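Local coordinates for F-BAR domain only protein 1 (Danio rerio, PDB 5JP2) that probably acts early in clathrin-mediated endocytosis, and binds an Eps15 peptide through its mu homology domain, at residues N64-S76 with D96-A108. Residues are numbered along the deposited sequence; the frame is centred on the assembly and turned at random.
Sequences NAPVLSFRLVNIS and DPDTKDFWFNMQA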
loop_
_atom_site.group_PDB
_atom_site.type_symbol
_atom_site.label_atom_id
_atom_site.label_comp_id
_atom_site.label_asym_id
_atom_site.label_seq_id
_atom_site.Cartn_x
_atom_site.Cartn_y
_atom_site.Cartn_z
ATOM N N ASN B 64 -19.914 -8.775 28.989
ATOM C CA ASN B 64 -20.901 -7.801 28.541
ATOM C C ASN B 64 -20.258 -6.519 28.028
ATOM O O ASN B 64 -20.956 -5.514 27.871
ATOM C CB ASN B 64 -21.880 -7.468 29.670
ATOM C CG ASN B 64 -22.935 -8.533 29.861
ATOM O OD1 ASN B 64 -23.263 -9.272 28.934
ATOM N ND2 ASN B 64 -23.479 -8.612 31.068
ATOM N N ALA B 65 -18.944 -6.530 27.817
ATOM C CA ALA B 65 -18.202 -5.343 27.414
ATOM C C ALA B 65 -18.858 -4.662 26.216
ATOM O O ALA B 65 -19.381 -5.342 25.325
ATOM C CB ALA B 65 -16.762 -5.724 27.074
ATOM N N PRO B 66 -18.849 -3.330 26.159
ATOM C CA PRO B 66 -19.564 -2.617 25.092
ATOM C C PRO B 66 -18.986 -2.890 23.714
ATOM O O PRO B 66 -17.820 -3.243 23.551
ATOM C CB PRO B 66 -19.401 -1.147 25.477
ATOM C CG PRO B 66 -18.203 -1.122 26.315
ATOM C CD PRO B 66 -18.152 -2.409 27.060
ATOM N N VAL B 67 -19.824 -2.656 22.712
ATOM C CA VAL B 67 -19.584 -3.122 21.354
ATOM C C VAL B 67 -18.649 -2.168 20.624
ATOM O O VAL B 67 -18.985 -1.005 20.386
ATOM C CB VAL B 67 -20.910 -3.257 20.597
ATOM C CG1 VAL B 67 -20.672 -3.672 19.161
ATOM C CG2 VAL B 67 -21.802 -4.236 21.303
ATOM N N LEU B 68 -17.497 -2.675 20.226
ATOM C CA LEU B 68 -16.581 -1.925 19.389
ATOM C C LEU B 68 -17.123 -1.901 17.966
ATOM O O LEU B 68 -17.347 -2.951 17.367
ATOM C CB LEU B 68 -15.198 -2.560 19.450
ATOM C CG LEU B 68 -14.131 -1.988 18.535
ATOM C CD1 LEU B 68 -13.996 -0.518 18.745
ATOM C CD2 LEU B 68 -12.843 -2.675 18.812
ATOM N N SER B 69 -17.348 -0.710 17.433
ATOM C CA SER B 69 -17.987 -0.529 16.144
ATOM C C SER B 69 -17.174 0.440 15.301
ATOM O O SER B 69 -16.625 1.401 15.832
ATOM C CB SER B 69 -19.392 0.002 16.316
ATOM O OG SER B 69 -19.975 0.256 15.052
ATOM N N PHE B 70 -17.073 0.188 13.997
ATOM C CA PHE B 70 -16.321 1.091 13.135
ATOM C C PHE B 70 -16.986 1.244 11.774
ATOM O O PHE B 70 -17.916 0.526 11.421
ATOM C CB PHE B 70 -14.871 0.647 12.980
ATOM C CG PHE B 70 -14.682 -0.635 12.231
ATOM C CD1 PHE B 70 -14.570 -0.636 10.852
ATOM C CD2 PHE B 70 -14.545 -1.826 12.903
ATOM C CE1 PHE B 70 -14.367 -1.794 10.161
ATOM C CE2 PHE B 70 -14.340 -2.989 12.213
ATOM C CZ PHE B 70 -14.247 -2.971 10.833
ATOM N N ARG B 71 -16.493 2.217 11.018
ATOM C CA ARG B 71 -17.057 2.618 9.739
ATOM C C ARG B 71 -15.954 2.733 8.693
ATOM O O ARG B 71 -14.891 3.292 8.971
ATOM C CB ARG B 71 -17.745 3.964 9.897
ATOM C CG ARG B 71 -18.615 4.389 8.770
ATOM C CD ARG B 71 -18.986 5.861 8.897
ATOM N NE ARG B 71 -19.709 6.148 10.128
ATOM C CZ ARG B 71 -21.002 5.920 10.313
ATOM N NH1 ARG B 71 -21.738 5.378 9.351
ATOM N NH2 ARG B 71 -21.554 6.224 11.474
ATOM N N LEU B 72 -16.205 2.231 7.486
ATOM C CA LEU B 72 -15.345 2.541 6.346
ATOM C C LEU B 72 -15.920 3.702 5.552
ATOM O O LEU B 72 -17.114 3.735 5.262
ATOM C CB LEU B 72 -15.186 1.337 5.432
ATOM C CG LEU B 72 -14.806 0.007 6.058
ATOM C CD1 LEU B 72 -14.854 -1.044 4.985
ATOM C CD2 LEU B 72 -13.429 0.087 6.666
ATOM N N VAL B 73 -15.058 4.635 5.159
ATOM C CA VAL B 73 -15.494 5.846 4.483
ATOM C C VAL B 73 -14.674 6.055 3.225
ATOM O O VAL B 73 -13.565 5.537 3.091
ATOM C CB VAL B 73 -15.388 7.085 5.388
ATOM C CG1 VAL B 73 -16.275 6.937 6.598
ATOM C CG2 VAL B 73 -13.968 7.273 5.819
ATOM N N ASN B 74 -15.241 6.841 2.306
ATOM C CA ASN B 74 -14.641 7.125 1.002
ATOM C C ASN B 74 -14.290 5.834 0.269
ATOM O O ASN B 74 -13.197 5.675 -0.272
ATOM C CB ASN B 74 -13.416 8.030 1.134
ATOM C CG ASN B 74 -12.963 8.590 -0.198
ATOM O OD1 ASN B 74 -13.756 8.718 -1.130
ATOM N ND2 ASN B 74 -11.682 8.912 -0.300
ATOM N N ILE B 75 -15.240 4.904 0.248
ATOM C CA ILE B 75 -15.016 3.578 -0.299
ATOM C C ILE B 75 -15.594 3.424 -1.697
ATOM O O ILE B 75 -15.700 2.305 -2.192
ATOM C CB ILE B 75 -15.571 2.512 0.645
ATOM C CG1 ILE B 75 -17.043 2.779 0.912
ATOM C CG2 ILE B 75 -14.797 2.534 1.943
ATOM C CD1 ILE B 75 -17.717 1.662 1.611
ATOM N N SER B 76 -16.058 4.511 -2.305
ATOM C CA SER B 76 -16.580 4.441 -3.663
ATOM C C SER B 76 -15.578 3.846 -4.646
ATOM O O SER B 76 -15.992 3.249 -5.634
ATOM C CB SER B 76 -17.015 5.821 -4.127
ATOM O OG SER B 76 -15.913 6.698 -4.136
ATOM N N ASP B 96 -25.667 2.352 1.458
ATOM C CA ASP B 96 -24.867 3.557 1.298
ATOM C C ASP B 96 -23.622 3.243 0.477
ATOM O O ASP B 96 -22.851 2.351 0.853
ATOM C CB ASP B 96 -24.489 4.142 2.653
ATOM C CG ASP B 96 -23.824 5.504 2.538
ATOM O OD1 ASP B 96 -23.168 5.793 1.521
ATOM O OD2 ASP B 96 -23.987 6.313 3.466
ATOM N N PRO B 97 -23.422 3.904 -0.662
ATOM C CA PRO B 97 -22.262 3.585 -1.506
ATOM C C PRO B 97 -20.932 4.066 -0.957
ATOM O O PRO B 97 -19.902 3.460 -1.274
ATOM C CB PRO B 97 -22.600 4.287 -2.821
ATOM C CG PRO B 97 -23.413 5.448 -2.387
ATOM C CD PRO B 97 -24.251 4.968 -1.247
ATOM N N ASP B 98 -20.904 5.163 -0.203
ATOM C CA ASP B 98 -19.651 5.744 0.267
ATOM C C ASP B 98 -19.270 5.349 1.683
ATOM O O ASP B 98 -18.226 5.794 2.164
ATOM C CB ASP B 98 -19.703 7.264 0.175
ATOM C CG ASP B 98 -19.102 7.785 -1.106
ATOM O OD1 ASP B 98 -18.035 7.275 -1.499
ATOM O OD2 ASP B 98 -19.697 8.695 -1.719
ATOM N N THR B 99 -20.087 4.551 2.367
ATOM C CA THR B 99 -19.867 4.248 3.774
ATOM C C THR B 99 -20.386 2.854 4.091
ATOM O O THR B 99 -21.398 2.433 3.532
ATOM C CB THR B 99 -20.573 5.301 4.626
ATOM O OG1 THR B 99 -19.800 6.505 4.616
ATOM C CG2 THR B 99 -20.777 4.832 6.037
ATOM N N LYS B 100 -19.706 2.144 4.993
ATOM C CA LYS B 100 -20.228 0.872 5.476
ATOM C C LYS B 100 -19.810 0.624 6.916
ATOM O O LYS B 100 -18.665 0.875 7.289
ATOM C CB LYS B 100 -19.772 -0.307 4.617
ATOM C CG LYS B 100 -20.744 -1.468 4.730
ATOM C CD LYS B 100 -20.224 -2.771 4.171
ATOM C CE LYS B 100 -21.359 -3.777 4.109
ATOM N NZ LYS B 100 -22.289 -3.603 5.260
ATOM N N ASP B 101 -20.722 0.053 7.692
ATOM C CA ASP B 101 -20.550 -0.152 9.118
ATOM C C ASP B 101 -20.290 -1.612 9.448
ATOM O O ASP B 101 -20.805 -2.519 8.794
ATOM C CB ASP B 101 -21.781 0.299 9.905
ATOM C CG ASP B 101 -21.942 1.790 9.931
ATOM O OD1 ASP B 101 -22.161 2.388 8.868
ATOM O OD2 ASP B 101 -21.817 2.367 11.018
ATOM N N PHE B 102 -19.496 -1.815 10.490
ATOM C CA PHE B 102 -19.190 -3.133 11.007
ATOM C C PHE B 102 -19.208 -3.101 12.525
ATOM O O PHE B 102 -18.807 -2.114 13.139
ATOM C CB PHE B 102 -17.828 -3.593 10.517
ATOM C CG PHE B 102 -17.768 -3.794 9.043
ATOM C CD1 PHE B 102 -18.127 -5.002 8.484
ATOM C CD2 PHE B 102 -17.353 -2.772 8.210
ATOM C CE1 PHE B 102 -18.075 -5.181 7.127
ATOM C CE2 PHE B 102 -17.293 -2.950 6.858
ATOM C CZ PHE B 102 -17.655 -4.152 6.313
ATOM N N TRP B 103 -19.681 -4.185 13.128
ATOM C CA TRP B 103 -19.668 -4.353 14.574
ATOM C C TRP B 103 -18.874 -5.596 14.923
ATOM O O TRP B 103 -18.945 -6.599 14.222
ATOM C CB TRP B 103 -21.082 -4.478 15.148
ATOM C CG TRP B 103 -21.942 -3.326 14.808
ATOM C CD1 TRP B 103 -22.266 -2.280 15.620
ATOM C CD2 TRP B 103 -22.588 -3.080 13.560
ATOM N NE1 TRP B 103 -23.074 -1.396 14.954
ATOM C CE2 TRP B 103 -23.288 -1.864 13.686
ATOM C CE3 TRP B 103 -22.646 -3.768 12.350
ATOM C CZ2 TRP B 103 -24.036 -1.322 12.645
ATOM C CZ3 TRP B 103 -23.390 -3.227 11.318
ATOM C CH2 TRP B 103 -24.073 -2.018 11.472
ATOM N N PHE B 104 -18.132 -5.536 16.009
ATOM C CA PHE B 104 -17.425 -6.708 16.479
ATOM C C PHE B 104 -18.364 -7.645 17.222
ATOM O O PHE B 104 -19.310 -7.217 17.884
ATOM C CB PHE B 104 -16.290 -6.317 17.413
ATOM C CG PHE B 104 -15.008 -6.053 16.721
ATOM C CD1 PHE B 104 -14.126 -7.063 16.466
ATOM C CD2 PHE B 104 -14.687 -4.775 16.328
ATOM C CE1 PHE B 104 -12.954 -6.805 15.832
ATOM C CE2 PHE B 104 -13.520 -4.525 15.693
ATOM C CZ PHE B 104 -12.654 -5.537 15.450
ATOM N N ASN B 105 -18.061 -8.934 17.135
ATOM C CA ASN B 105 -18.615 -9.909 18.052
ATOM C C ASN B 105 -17.720 -9.926 19.281
ATOM O O ASN B 105 -16.584 -10.399 19.216
ATOM C CB ASN B 105 -18.652 -11.273 17.371
ATOM C CG ASN B 105 -19.255 -12.364 18.236
ATOM O OD1 ASN B 105 -20.168 -13.056 17.802
ATOM N ND2 ASN B 105 -18.748 -12.540 19.438
ATOM N N MET B 106 -18.220 -9.444 20.408
ATOM C CA MET B 106 -17.296 -9.214 21.509
ATOM C C MET B 106 -16.890 -10.512 22.177
ATOM O O MET B 106 -15.803 -10.597 22.752
ATOM C CB MET B 106 -17.902 -8.254 22.531
ATOM C CG MET B 106 -18.243 -6.870 21.991
ATOM S SD MET B 106 -16.934 -5.961 21.160
ATOM C CE MET B 106 -15.688 -5.857 22.408
ATOM N N GLN B 107 -17.721 -11.540 22.078
ATOM C CA GLN B 107 -17.358 -12.835 22.641
ATOM C C GLN B 107 -16.268 -13.503 21.809
ATOM O O GLN B 107 -15.279 -13.998 22.348
ATOM C CB GLN B 107 -18.604 -13.718 22.756
ATOM C CG GLN B 107 -19.613 -13.239 23.806
ATOM C CD GLN B 107 -20.972 -13.917 23.686
ATOM O OE1 GLN B 107 -21.315 -14.805 24.462
ATOM N NE2 GLN B 107 -21.759 -13.480 22.722
ATOM N N ALA B 108 -16.422 -13.513 20.486
ATOM C CA ALA B 108 -15.371 -14.050 19.628
ATOM C C ALA B 108 -14.094 -13.226 19.737
ATOM O O ALA B 108 -12.999 -13.775 19.866
ATOM C CB ALA B 108 -15.850 -14.109 18.180
#
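The carbonyl oxygen of Phe-102 takes two bonds: Phe-70 N reaches it at 3.0 Å, and Ser-69 OG at 3.3 Å from above the carbonyl plane. Ser-69 OG also rests over one face of the Trp-103 indole, 3.5 Å from Trp-103 CD1. Returning, Phe-102 N bonds to Phe-70 O, which closes one hydrogen-bonded pair; Leu-72 with Lys-100 makes the next. On the Phe-70 face, Phe-102 sets its CB over the Phe-70 ring, 4.0 Å from the centroid, as a CH-pi contact. The two ring planes are only 27° apart but slid so far that they barely overlap, and Leu-72 CD1 packs on Phe-102 CE2. These are the two middle strands of a four-stranded antiparallel sheet in the mu homology domain, with strand 258-261 next to 69-73 and strand 88-90 next to 99-104; Leu-130 and Leu-131 of the long strand 125-137 meet the apolar face. On the other face Arg-71, bent at chi3 (-60°), brings NH1 within 3.1 Å of Asp-101 OD1 in a salt bridge. Its guanidinium stands nearly perpendicular to the carboxylate, and Asp-101 OD1 also accepts from Gln-94. Where strand 99-104 ends, Phe-104 CD2 lies against Leu-68 CG at 3.6 Å, and just beyond, Met-106, bent at chi2 and chi3, turns SD to Leu-68 N for a weak but straight bond of 3.5 Å.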